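Putative uncharacterized protein lp_3323 (Lactobacillus plantarum, PDB 3DC7) is of unknown function but belongs to the GDSL-like lipase/acylhydrolase family of SGNH hydrolases and so probably hydrolyses ester bonds. Local coordinates at residues C107-F112 with L116-T121; N35-V40 with Y197-L202; A150-N153 with Y157-S160; P131-S136 with S218-H223; D44-D49 with V211-L216. All coordinates share one frame; numbering follows the deposited sequence.

Interaction 1: residues C107-F112 with L116-T121; sequences CDMTTF and LMMLLT
Phe112 and Leu116 stand one turn apart at the N-capped start of helix 112-126. The densely packed part of the contact is here. The backbone bond from Leu116 N to Phe112 O (3.0 Å) is an ordinary first helical turn, and the two side chains lean together beside it. CD1 of Leu116 rests over one face of the Phe112 ring, 4.1 Å from its centroid, a CH-pi contact in which CE2 of Phe112 is the carbon nearest that methyl. With CG of Phe112 anti to its backbone N (chi1 -170°), the ring swings along the helix to meet it. Both are buried: Phe112 also meets the ring of Tyr162 and Ile166 on helix 159-173, and Leu116 reaches Phe134 of the central sheet, in the conformer modelled there; such places suit large apolar groups. Just before them, Thr111 is the N-cap, its hydroxyl taking the backbone N of Gly114, and Asp108 forms an Asx turn by accepting from Thr110 N.

The outer side is more open to solvent, touches only at scattered points and carries no polar link between the segments. Cys107 is exposed, and its CB lies against the selenium of Met117. Met109 and Met118, also selenomethionines, are partly exposed; their unbranched chains can follow the loop here and cross at about a right angle. Their CE methyls are modelled very close together, which probably reflects uncertainty in placing mobile chain ends. Met118 also brings its SE to 3.5 Å from the carbonyl oxygen of Cys107.

Interaction 2: residues N35-V40 with Y197-L202; sequences NGLATV and YSVDTL
Leu37 reaches from the loop after strand 24-28 to Val199 and Asp200, in the loop before helix 206-223. Its side chain can be followed outward. CB comes first, 4.2 Å from the CG2 methyl of Val199. CG then lies anti to the carbonyl carbon (chi1 -74°), which directs the branch past Val199. Of the two methyls at the tip, CD2 of Leu37 stays 4.4 Å from CG1 of Val199, while CD1 ends 4.1 Å from OD2 of Asp200, the leucine and aspartate side chains crossing at about a right angle. Leu37 also packs on His203.

The acidic partner is held from its own side. OD1 of Asp200 accepts from Leu202 N at 2.8 Å, on the anti side and 27° out of the carboxylate plane: an Asx turn. The same oxygen takes the backbone N of His203. The run Asp-Thr-Leu-His fits the Asp-x-x-His block of SGNH hydrolases, whose aspartate and histidine serve the catalytic triad, so Asp200 and His203 are probably this protein's counterparts. An alanine here removes the acceptor shared by the amides of Leu202 and His203, and would probably leave the turn that carries His203 less firmly set.

Leucine and valine suit a shallow surface touch made by carbon alone. Because only a methyl faces OD2 across this contact, the loop 35-40 adds apolar cover beside the carboxylate and gives it no hydrogen bond.

Interaction 3: residues A150-N153 with Y157-S160; sequences AVTN and YRQS
Asn153 and Tyr157 are joined by two hydrogen bonds that run in opposite senses. Asn153 N donates to Tyr157 O at 2.9 Å, approaching nearly along the C=O axis. In return Tyr157 N donates to OD1 of Asn153 at 3.1 Å, a more bent bond (139° at the hydrogen) whose donor sits above the amide plane. CG of Asn153 lies between its backbone N and carbonyl carbon (chi1 68°), which folds the amide back over the turn, where OD1 also accepts from Leu155 N: an Asx turn. The other end of the amide, ND2, donates to Tyr95 O and is bonded to Tyr162 OH, so the buried amide is used at both ends. A leucine in place of Asn153 would probably leave the amides of Leu155 and Tyr157 without this acceptor and Tyr95 O without the donor ND2.

The bonds close a short five-residue loop, 153-157, just ahead of helix 159-173, in the long connection from strand 132-136 to that helix, part of the alpha/beta fold of the SGNH hydrolases.

A weaker polar contact sits beside it: CA of Thr152 makes a bent CA-H...O contact with Tyr157 O, 3.2 Å away (128° at the hydrogen). One water also spans the segments, accepting from Gln159 N at 3.0 Å and lying within bonding distance of Val151 O.

Apolar contact is slight. In the conformer modelled here, one of two, the CG2 methyl of Thr152 meets CG of Arg158 at 3.9 Å. In that placement the arginine's charged end continues outward to a salt bridge with Asp161, and its chain packs on Tyr104 of the third subunit.

Interaction 4: residues P131-S136 with S218-H223; sequences PKLFIS and SFLDSH
The Phe219 ring receives the CD2 methyl of Leu133 obliquely, with ring atoms CD2 and CE2 at 3.6 and 3.8 Å from it. One face of the same ring is covered by the imidazole of His223, one turn further along: ND1 of His223 lies 3.8 Å above the phenyl plane, over its centre, while CZ of Phe219 lies likewise over the imidazole. His223 ND1 also makes a weak hydrogen bond to Phe219 O.

Leu133 carries its side of the contact on CD2 alone, which also comes 4.3 Å from the CD2 methyl of Leu220. The side chains of Leu133 and Phe219 lie side by side, pointing opposite ways; methyl and ring carbons are both apolar and meet within a buried layer.

Strand alternation explains the choice of residues: Leu133 points to helix 206-223, whereas its neighbour Phe134 points the other way and, in the conformer modelled, packs on helix 112-126. Phe219 and Leu220 extend the apolar layer to Leu178 and Phe85 on the adjoining strands. Helices thus cover both faces of a parallel sheet ordered 2-1-3-4-5, the three-layer alpha/beta/alpha sandwich characteristic of SGNH hydrolases.

Interaction 5: residues D44-D49 with V211-L216; sequences DILAAD and VIARKL
Helices 42-50 and 206-223, which pack together on one side of the SGNH-type sheet, meet where Ile45 and Leu46 lie against Ala213 and Leu216. The short segments cross at -54° with their axes 9.7 Å apart, close to the angle that the ridges-into-grooves model gives for ridges formed by residues four apart, although so few contacts cannot prove which ridges pair.

Among residues 211-216, Ala213 comes nearest, its CA 6.5 Å from that of Leu46. Alanine's single methyl suits the place where the two backbones come closest. Three carbons of Ile45 gather round that methyl: CG2 comes to 3.8 Å from CB of Ala213, with CB and CD1 of Ile45 scarcely further off. Leu46 meets the backbone of the same alanine, placing CD2 3.8 Å from Ala213 O.

The far end of Leu46 turns to Leu216. CD1 of Leu46 lies 3.3 Å from CD2 of Leu216, unusually short and perhaps partly an error of the model, and 3.8 Å from its CG. Leu216 has CG anti to its backbone N (chi1 177°), which sends the branch along the helix to this meeting and toward the sheet, where it touches Leu133 and Ile135. Tyr42 of helix 42-50 covers it too.

Every contact between the two segments is made by aliphatic carbon, apart from Leu46 beside the carbonyl oxygen of Ala213. Between these segments the contact therefore probably owes its stability to burial of apolar surface, with shape rather than hydrogen bonds matching the partners.

Interactions 4 and 5 are the buried ones, 12 Å apart between centres, and both use helix 206-223; they touch through Leu133 and Leu216, so sheet, C-terminal helix and helix 42-50 share one apolar layer. Interaction 1 lies on the other side of the sheet and touches interaction 4 through Phe134 in its modelled conformer, its inner half apolar and its outer half selenium and loop. Interactions 2 and 3 are surface contacts of loops. Interaction 3 is bonded by backbone, amide and water, whereas interaction 2 is a sparse touch beside the probable catalytic loop, and it meets interaction 5 through Tyr197 on Val211 and Val40 on Ile45.

Interaction 1: residues C107-F112 with L116-T121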
# COMPACT_ATOMS: atom_id res chain seq x y z
N CYS A 107 -6.18 24.29 7.47
CA CYS A 107 -7.46 24.18 6.76
C CYS A 107 -7.77 25.31 5.79
O CYS A 107 -8.93 25.49 5.38
CB CYS A 107 -8.62 23.95 7.74
SG CYS A 107 -8.64 25.03 9.13
N ASP A 108 -6.74 26.06 5.40
CA ASP A 108 -6.92 27.00 4.30
C ASP A 108 -5.91 26.85 3.17
O ASP A 108 -4.82 26.29 3.34
CB ASP A 108 -7.08 28.44 4.81
CG ASP A 108 -5.77 29.21 4.92
OD1 ASP A 108 -4.72 28.75 4.40
OD2 ASP A 108 -5.80 30.30 5.52
N MSE A 109 -6.30 27.38 2.01
CA MSE A 109 -5.65 27.17 0.74
C MSE A 109 -4.27 27.81 0.60
O MSE A 109 -3.60 27.63 -0.41
CB MSE A 109 -6.54 27.77 -0.32
CG MSE A 109 -6.57 27.02 -1.59
SE MSE A 109 -8.04 27.76 -2.59
CE MSE A 109 -9.53 27.29 -1.41
N THR A 110 -3.89 28.57 1.62
CA THR A 110 -2.58 29.20 1.72
C THR A 110 -1.44 28.17 1.74
O THR A 110 -0.33 28.44 1.28
CB THR A 110 -2.56 30.17 2.94
OG1 THR A 110 -2.48 31.52 2.47
CG2 THR A 110 -1.42 29.90 3.91
N THR A 111 -1.73 26.97 2.26
CA THR A 111 -0.73 25.91 2.33
C THR A 111 -1.21 24.68 1.58
O THR A 111 -2.40 24.53 1.31
CB THR A 111 -0.38 25.54 3.80
OG1 THR A 111 -1.53 25.04 4.48
CG2 THR A 111 0.20 26.74 4.56
N PHE A 112 -0.27 23.81 1.26
CA PHE A 112 -0.59 22.57 0.53
C PHE A 112 -1.53 21.68 1.33
O PHE A 112 -2.47 21.13 0.78
CB PHE A 112 0.70 21.82 0.20
CG PHE A 112 0.50 20.67 -0.75
CD1 PHE A 112 -0.02 20.88 -2.03
CD2 PHE A 112 0.85 19.38 -0.38
CE1 PHE A 112 -0.19 19.82 -2.91
CE2 PHE A 112 0.69 18.31 -1.27
CZ PHE A 112 0.16 18.54 -2.52
N LEU A 116 -5.43 20.75 0.18
CA LEU A 116 -5.93 19.36 0.15
C LEU A 116 -7.20 19.16 0.98
O LEU A 116 -8.16 18.56 0.50
CB LEU A 116 -4.85 18.36 0.60
CG LEU A 116 -3.68 18.15 -0.36
CD1 LEU A 116 -2.51 17.45 0.34
CD2 LEU A 116 -4.14 17.36 -1.59
N MSE A 117 -7.22 19.68 2.21
CA MSE A 117 -8.40 19.54 3.07
C MSE A 117 -9.68 20.11 2.44
O MSE A 117 -10.74 19.48 2.45
CB MSE A 117 -8.17 20.20 4.44
CG MSE A 117 -9.42 20.15 5.31
SE MSE A 117 -9.15 20.87 7.09
CE MSE A 117 -7.90 19.52 7.83
N MSE A 118 -9.58 21.31 1.89
CA MSE A 118 -10.72 21.91 1.25
C MSE A 118 -11.11 21.20 -0.03
O MSE A 118 -12.30 21.01 -0.28
CB MSE A 118 -10.50 23.39 1.03
CG MSE A 118 -10.62 24.17 2.32
SE MSE A 118 -9.87 25.91 2.03
CE MSE A 118 -11.50 26.75 1.32
N LEU A 119 -10.12 20.80 -0.82
CA LEU A 119 -10.39 20.02 -2.03
C LEU A 119 -11.15 18.74 -1.68
O LEU A 119 -12.23 18.50 -2.19
CB LEU A 119 -9.10 19.67 -2.77
CG LEU A 119 -9.05 19.49 -4.30
CD1 LEU A 119 -7.96 18.51 -4.67
CD2 LEU A 119 -10.35 19.06 -4.94
N LEU A 120 -10.57 17.94 -0.79
CA LEU A 120 -11.16 16.68 -0.34
C LEU A 120 -12.54 16.81 0.31
O LEU A 120 -13.40 15.96 0.09
CB LEU A 120 -10.20 15.95 0.61
CG LEU A 120 -8.94 15.41 -0.07
CD1 LEU A 120 -7.87 15.07 0.95
CD2 LEU A 120 -9.29 14.23 -0.97
N THR A 121 -12.74 17.85 1.12
CA THR A 121 -14.06 18.12 1.71
C THR A 121 -15.08 18.50 0.62
O THR A 121 -16.18 17.97 0.58
CB THR A 121 -13.99 19.23 2.78
OG1 THR A 121 -13.02 18.86 3.76
CG2 THR A 121 -15.36 19.43 3.45

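Interaction 2: residues N35-V40 with Y197-L202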
# COMPACT_ATOMS: atom_id res chain seq x y z
N ASN A 35 -3.73 21.29 -23.71
CA ASN A 35 -2.66 22.13 -24.28
C ASN A 35 -1.22 21.58 -24.19
O ASN A 35 -0.25 22.35 -24.18
CB ASN A 35 -2.75 23.56 -23.69
CG ASN A 35 -2.48 23.62 -22.16
OD1 ASN A 35 -1.66 22.86 -21.62
ND2 ASN A 35 -3.16 24.56 -21.48
N GLY A 36 -1.07 20.26 -24.18
CA GLY A 36 0.19 19.63 -23.77
C GLY A 36 1.32 19.51 -24.77
O GLY A 36 1.13 19.67 -25.98
N LEU A 37 2.52 19.23 -24.24
CA LEU A 37 3.71 18.89 -25.03
C LEU A 37 3.66 17.46 -25.59
O LEU A 37 4.33 17.14 -26.57
CB LEU A 37 4.96 19.04 -24.18
CG LEU A 37 5.41 20.47 -23.89
CD1 LEU A 37 5.94 20.57 -22.47
CD2 LEU A 37 6.44 20.90 -24.92
N ALA A 38 2.90 16.60 -24.92
CA ALA A 38 2.59 15.26 -25.39
C ALA A 38 1.23 15.34 -26.07
O ALA A 38 0.31 15.96 -25.54
CB ALA A 38 2.54 14.30 -24.22
N THR A 39 1.11 14.72 -27.23
CA THR A 39 -0.14 14.79 -27.98
C THR A 39 -1.20 13.81 -27.48
O THR A 39 -2.39 14.06 -27.65
CB THR A 39 0.08 14.63 -29.50
OG1 THR A 39 0.79 13.42 -29.77
CG2 THR A 39 0.87 15.82 -30.06
N VAL A 40 -0.77 12.70 -26.86
CA VAL A 40 -1.68 11.65 -26.40
C VAL A 40 -1.52 11.38 -24.90
O VAL A 40 -0.55 10.76 -24.48
CB VAL A 40 -1.49 10.33 -27.19
CG1 VAL A 40 -2.56 9.32 -26.78
CG2 VAL A 40 -1.53 10.58 -28.70
N TYR A 197 11.07 8.62 -21.28
CA TYR A 197 9.68 8.78 -20.82
C TYR A 197 9.21 10.21 -20.57
O TYR A 197 8.02 10.43 -20.30
CB TYR A 197 9.45 7.97 -19.55
CG TYR A 197 9.59 6.49 -19.77
CD1 TYR A 197 8.70 5.80 -20.60
CD2 TYR A 197 10.62 5.76 -19.16
CE1 TYR A 197 8.82 4.43 -20.81
CE2 TYR A 197 10.74 4.40 -19.36
CZ TYR A 197 9.84 3.74 -20.18
OH TYR A 197 9.96 2.38 -20.40
N SER A 198 10.13 11.17 -20.63
CA SER A 198 9.79 12.55 -20.35
C SER A 198 10.23 13.45 -21.48
O SER A 198 11.15 13.12 -22.23
CB SER A 198 10.43 13.03 -19.04
OG SER A 198 11.75 13.49 -19.28
N VAL A 199 9.58 14.60 -21.58
CA VAL A 199 9.99 15.65 -22.51
C VAL A 199 11.21 16.43 -21.97
O VAL A 199 12.11 16.77 -22.73
CB VAL A 199 8.79 16.62 -22.83
CG1 VAL A 199 9.22 17.74 -23.80
CG2 VAL A 199 7.62 15.86 -23.43
N ASP A 200 11.25 16.65 -20.65
CA ASP A 200 12.10 17.69 -20.08
C ASP A 200 12.43 17.45 -18.60
O ASP A 200 12.78 18.40 -17.86
CB ASP A 200 11.36 19.03 -20.20
CG ASP A 200 9.95 18.96 -19.63
OD1 ASP A 200 9.68 18.02 -18.84
OD2 ASP A 200 9.12 19.82 -19.96
N THR A 201 12.31 16.19 -18.18
CA THR A 201 12.45 15.74 -16.77
C THR A 201 11.30 16.14 -15.85
O THR A 201 11.40 15.95 -14.64
CB THR A 201 13.81 16.10 -16.09
OG1 THR A 201 13.78 17.45 -15.60
CG2 THR A 201 15.00 15.88 -17.04
N LEU A 202 10.22 16.68 -16.42
CA LEU A 202 9.01 16.99 -15.65
C LEU A 202 7.73 16.42 -16.30
O LEU A 202 6.96 15.71 -15.65
CB LEU A 202 8.89 18.50 -15.41
CG LEU A 202 7.53 19.04 -14.90
CD1 LEU A 202 7.20 18.61 -13.49
CD2 LEU A 202 7.46 20.57 -15.01

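Interaction 3: residues A150-N153 with Y157-S160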
# COMPACT_ATOMS: atom_id res chain seq x y z
N ALA A 150 15.43 17.83 -8.65
CA ALA A 150 15.42 16.45 -8.19
C ALA A 150 15.69 16.36 -6.68
O ALA A 150 15.52 15.31 -6.08
CB ALA A 150 16.44 15.64 -8.99
N VAL A 151 16.09 17.49 -6.08
CA VAL A 151 16.56 17.53 -4.70
C VAL A 151 15.57 18.24 -3.75
O VAL A 151 14.85 17.57 -3.00
CB VAL A 151 18.00 18.17 -4.61
CG1 VAL A 151 18.53 18.12 -3.18
CG2 VAL A 151 18.98 17.46 -5.54
N THR A 152 15.56 19.58 -3.78
CA THR A 152 14.67 20.41 -2.96
C THR A 152 14.14 21.59 -3.81
O THR A 152 14.77 21.96 -4.79
CB THR A 152 15.38 20.97 -1.70
OG1 THR A 152 16.71 21.39 -2.05
CG2 THR A 152 15.49 19.92 -0.59
N ASN A 153 12.99 22.15 -3.44
CA ASN A 153 12.47 23.36 -4.10
C ASN A 153 12.99 24.63 -3.41
O ASN A 153 13.79 24.53 -2.49
CB ASN A 153 10.93 23.33 -4.16
CG ASN A 153 10.27 23.45 -2.79
OD1 ASN A 153 10.93 23.72 -1.77
ND2 ASN A 153 8.95 23.26 -2.75
N TYR A 157 11.87 22.21 0.79
CA TYR A 157 11.21 20.91 0.95
C TYR A 157 11.56 20.00 -0.21
O TYR A 157 11.98 20.46 -1.27
CB TYR A 157 9.69 21.05 1.03
CG TYR A 157 9.18 21.88 2.17
CD1 TYR A 157 9.17 21.39 3.47
CD2 TYR A 157 8.71 23.18 1.94
CE1 TYR A 157 8.71 22.17 4.52
CE2 TYR A 157 8.24 23.96 2.98
CZ TYR A 157 8.24 23.46 4.26
OH TYR A 157 7.77 24.24 5.28
N ARG A 158 11.37 18.71 0.01
CA ARG A 158 11.58 17.69 -1.01
C ARG A 158 10.23 17.32 -1.62
O ARG A 158 9.20 17.51 -0.99
CB ARG A 158 12.24 16.45 -0.39
CG ARG A 158 13.43 16.78 0.53
CD ARG A 158 13.76 15.64 1.52
NE ARG A 158 12.62 15.32 2.36
CZ ARG A 158 12.69 14.81 3.59
NH1 ARG A 158 13.86 14.57 4.16
NH2 ARG A 158 11.57 14.56 4.26
N GLN A 159 10.24 16.80 -2.85
CA GLN A 159 9.00 16.36 -3.50
C GLN A 159 8.23 15.37 -2.62
O GLN A 159 7.01 15.46 -2.50
CB GLN A 159 9.28 15.78 -4.90
CG GLN A 159 8.03 15.52 -5.74
CD GLN A 159 8.34 14.96 -7.13
OE1 GLN A 159 9.50 14.95 -7.58
NE2 GLN A 159 7.31 14.48 -7.82
N SER A 160 8.97 14.45 -1.99
CA SER A 160 8.39 13.43 -1.10
C SER A 160 7.70 13.99 0.15
O SER A 160 6.94 13.27 0.80
CB SER A 160 9.45 12.41 -0.69
OG SER A 160 10.45 13.01 0.12
O HOH W 1 12.74 16.08 -4.29

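Interaction 4: residues P131-S136 with S218-H223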
# COMPACT_ATOMS: atom_id res chain seq x y z
N PRO A 131 -17.07 7.48 -7.28
CA PRO A 131 -15.72 6.98 -7.04
C PRO A 131 -14.66 8.01 -7.43
O PRO A 131 -14.78 8.67 -8.47
CB PRO A 131 -15.63 5.73 -7.93
CG PRO A 131 -16.69 5.88 -8.94
CD PRO A 131 -17.78 6.67 -8.29
N LYS A 132 -13.64 8.15 -6.58
CA LYS A 132 -12.60 9.15 -6.80
C LYS A 132 -11.24 8.56 -6.50
O LYS A 132 -11.10 7.73 -5.61
CB LYS A 132 -12.77 10.34 -5.85
CG LYS A 132 -14.16 10.87 -5.75
CD LYS A 132 -14.31 11.74 -4.53
CE LYS A 132 -15.76 12.12 -4.39
NZ LYS A 132 -16.51 10.99 -3.79
N LEU A 133 -10.24 9.03 -7.22
CA LEU A 133 -8.87 8.78 -6.80
C LEU A 133 -7.95 9.99 -6.96
O LEU A 133 -8.19 10.87 -7.79
CB LEU A 133 -8.29 7.51 -7.46
CG LEU A 133 -8.01 7.30 -8.95
CD1 LEU A 133 -7.68 8.56 -9.66
CD2 LEU A 133 -6.85 6.35 -9.10
N PHE A 134 -6.91 10.02 -6.13
CA PHE A 134 -5.87 11.03 -6.18
C PHE A 134 -4.62 10.43 -6.78
O PHE A 134 -4.15 9.38 -6.34
CB PHE A 134 -5.57 11.56 -4.78
CG PHE A 134 -6.27 12.84 -4.46
CD1 PHE A 134 -5.54 13.99 -4.17
CD2 PHE A 134 -7.66 12.91 -4.46
CE1 PHE A 134 -6.18 15.19 -3.88
CE2 PHE A 134 -8.31 14.11 -4.18
CZ PHE A 134 -7.57 15.25 -3.89
N ILE A 135 -4.08 11.10 -7.80
CA ILE A 135 -2.86 10.65 -8.46
C ILE A 135 -1.75 11.66 -8.18
O ILE A 135 -1.91 12.84 -8.46
CB ILE A 135 -3.06 10.49 -9.99
CG1 ILE A 135 -4.25 9.57 -10.29
CG2 ILE A 135 -1.81 9.94 -10.62
CD1 ILE A 135 -4.81 9.73 -11.68
N SER A 136 -0.63 11.20 -7.61
CA SER A 136 0.53 12.09 -7.44
C SER A 136 1.67 11.71 -8.39
O SER A 136 1.85 10.54 -8.73
CB SER A 136 1.00 12.08 -5.99
OG SER A 136 1.42 10.79 -5.60
N SER A 218 -4.67 -0.61 -13.89
CA SER A 218 -4.34 -1.65 -12.91
C SER A 218 -4.88 -1.26 -11.55
O SER A 218 -5.48 -2.07 -10.87
CB SER A 218 -2.83 -1.84 -12.78
OG SER A 218 -2.30 -2.42 -13.95
N PHE A 219 -4.64 -0.00 -11.18
CA PHE A 219 -5.04 0.51 -9.88
C PHE A 219 -6.57 0.47 -9.73
O PHE A 219 -7.09 0.06 -8.69
CB PHE A 219 -4.49 1.93 -9.66
CG PHE A 219 -4.68 2.43 -8.25
CD1 PHE A 219 -3.76 2.13 -7.27
CD2 PHE A 219 -5.80 3.17 -7.91
CE1 PHE A 219 -3.93 2.57 -5.97
CE2 PHE A 219 -5.99 3.62 -6.61
CZ PHE A 219 -5.04 3.32 -5.64
N LEU A 220 -7.27 0.88 -10.77
CA LEU A 220 -8.72 0.90 -10.76
C LEU A 220 -9.29 -0.51 -10.62
O LEU A 220 -10.23 -0.73 -9.85
CB LEU A 220 -9.28 1.58 -12.01
CG LEU A 220 -9.02 3.08 -12.14
CD1 LEU A 220 -9.42 3.55 -13.52
CD2 LEU A 220 -9.78 3.88 -11.08
N ASP A 221 -8.71 -1.45 -11.37
CA ASP A 221 -9.09 -2.87 -11.31
C ASP A 221 -8.95 -3.46 -9.90
O ASP A 221 -9.74 -4.32 -9.52
CB ASP A 221 -8.27 -3.69 -12.31
CG ASP A 221 -8.64 -3.40 -13.77
OD1 ASP A 221 -9.65 -2.72 -14.02
OD2 ASP A 221 -7.92 -3.86 -14.68
N SER A 222 -7.95 -3.00 -9.15
CA SER A 222 -7.62 -3.54 -7.84
C SER A 222 -8.29 -2.81 -6.68
O SER A 222 -8.18 -3.23 -5.53
CB SER A 222 -6.10 -3.50 -7.63
OG SER A 222 -5.41 -3.97 -8.78
N HIS A 223 -9.00 -1.72 -6.98
CA HIS A 223 -9.59 -0.91 -5.92
C HIS A 223 -11.08 -0.66 -6.05
O HIS A 223 -11.73 -0.32 -5.06
CB HIS A 223 -8.82 0.42 -5.77
CG HIS A 223 -7.56 0.29 -4.98
ND1 HIS A 223 -6.42 -0.31 -5.49
CD2 HIS A 223 -7.25 0.66 -3.72
CE1 HIS A 223 -5.48 -0.31 -4.57
NE2 HIS A 223 -5.95 0.28 -3.49

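Interaction 5: residues D44-D49 with V211-L216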
# COMPACT_ATOMS: atom_id res chain seq x y z
N ASP A 44 -6.68 10.24 -22.54
CA ASP A 44 -7.10 10.04 -23.93
C ASP A 44 -7.07 8.55 -24.27
O ASP A 44 -7.98 8.03 -24.93
CB ASP A 44 -6.19 10.82 -24.88
CG ASP A 44 -6.41 12.32 -24.80
OD1 ASP A 44 -7.57 12.75 -24.62
OD2 ASP A 44 -5.43 13.09 -24.92
N ILE A 45 -6.02 7.88 -23.79
CA ILE A 45 -5.93 6.41 -23.86
C ILE A 45 -7.11 5.75 -23.14
O ILE A 45 -7.81 4.93 -23.73
CB ILE A 45 -4.57 5.89 -23.31
CG1 ILE A 45 -3.43 6.42 -24.19
CG2 ILE A 45 -4.54 4.34 -23.28
CD1 ILE A 45 -2.10 6.52 -23.48
N LEU A 46 -7.35 6.12 -21.89
CA LEU A 46 -8.42 5.51 -21.11
C LEU A 46 -9.81 5.84 -21.63
O LEU A 46 -10.68 4.97 -21.66
CB LEU A 46 -8.32 5.86 -19.62
CG LEU A 46 -7.06 5.35 -18.94
CD1 LEU A 46 -6.85 6.12 -17.68
CD2 LEU A 46 -7.13 3.87 -18.67
N ALA A 47 -10.02 7.09 -22.04
CA ALA A 47 -11.34 7.48 -22.55
C ALA A 47 -11.73 6.65 -23.77
O ALA A 47 -12.89 6.26 -23.91
CB ALA A 47 -11.39 8.96 -22.87
N ALA A 48 -10.75 6.38 -24.64
CA ALA A 48 -10.94 5.53 -25.82
C ALA A 48 -11.24 4.07 -25.46
O ALA A 48 -12.19 3.49 -25.98
CB ALA A 48 -9.73 5.62 -26.74
N ASP A 49 -10.44 3.50 -24.56
CA ASP A 49 -10.63 2.13 -24.08
C ASP A 49 -11.97 1.94 -23.37
O ASP A 49 -12.54 0.85 -23.41
CB ASP A 49 -9.51 1.73 -23.11
CG ASP A 49 -8.15 1.68 -23.77
OD1 ASP A 49 -8.07 1.81 -25.02
OD2 ASP A 49 -7.15 1.52 -23.02
N VAL A 211 2.48 4.44 -20.15
CA VAL A 211 2.81 3.81 -18.86
C VAL A 211 1.77 4.23 -17.81
O VAL A 211 1.21 3.38 -17.12
CB VAL A 211 4.24 4.17 -18.37
CG1 VAL A 211 4.45 3.77 -16.91
CG2 VAL A 211 5.29 3.49 -19.25
N ILE A 212 1.52 5.53 -17.71
CA ILE A 212 0.59 6.07 -16.72
C ILE A 212 -0.82 5.49 -16.87
O ILE A 212 -1.45 5.14 -15.87
CB ILE A 212 0.56 7.62 -16.76
CG1 ILE A 212 1.87 8.17 -16.21
CG2 ILE A 212 -0.63 8.17 -15.97
CD1 ILE A 212 2.11 9.63 -16.52
N ALA A 213 -1.29 5.37 -18.11
CA ALA A 213 -2.57 4.74 -18.43
C ALA A 213 -2.65 3.30 -17.95
O ALA A 213 -3.65 2.89 -17.36
CB ALA A 213 -2.82 4.82 -19.93
N ARG A 214 -1.59 2.54 -18.19
CA ARG A 214 -1.50 1.17 -17.69
C ARG A 214 -1.53 1.12 -16.16
O ARG A 214 -2.24 0.32 -15.57
CB ARG A 214 -0.25 0.49 -18.23
CG ARG A 214 -0.30 0.26 -19.74
CD ARG A 214 0.81 -0.68 -20.21
NE ARG A 214 2.14 -0.07 -20.15
CZ ARG A 214 2.83 0.35 -21.21
NH1 ARG A 214 2.33 0.24 -22.44
NH2 ARG A 214 4.03 0.87 -21.04
N LYS A 215 -0.77 2.01 -15.52
CA LYS A 215 -0.70 2.04 -14.06
C LYS A 215 -2.05 2.39 -13.47
O LYS A 215 -2.45 1.82 -12.46
CB LYS A 215 0.39 3.00 -13.57
CG LYS A 215 1.81 2.48 -13.81
CD LYS A 215 2.09 1.19 -13.02
CE LYS A 215 3.39 0.50 -13.49
NZ LYS A 215 3.14 -0.60 -14.47
N LEU A 216 -2.76 3.32 -14.11
CA LEU A 216 -4.06 3.75 -13.63
C LEU A 216 -5.12 2.65 -13.79
O LEU A 216 -5.89 2.41 -12.88
CB LEU A 216 -4.50 5.06 -14.30
CG LEU A 216 -5.87 5.67 -14.00
CD1 LEU A 216 -6.17 5.79 -12.51
CD2 LEU A 216 -5.91 7.07 -14.64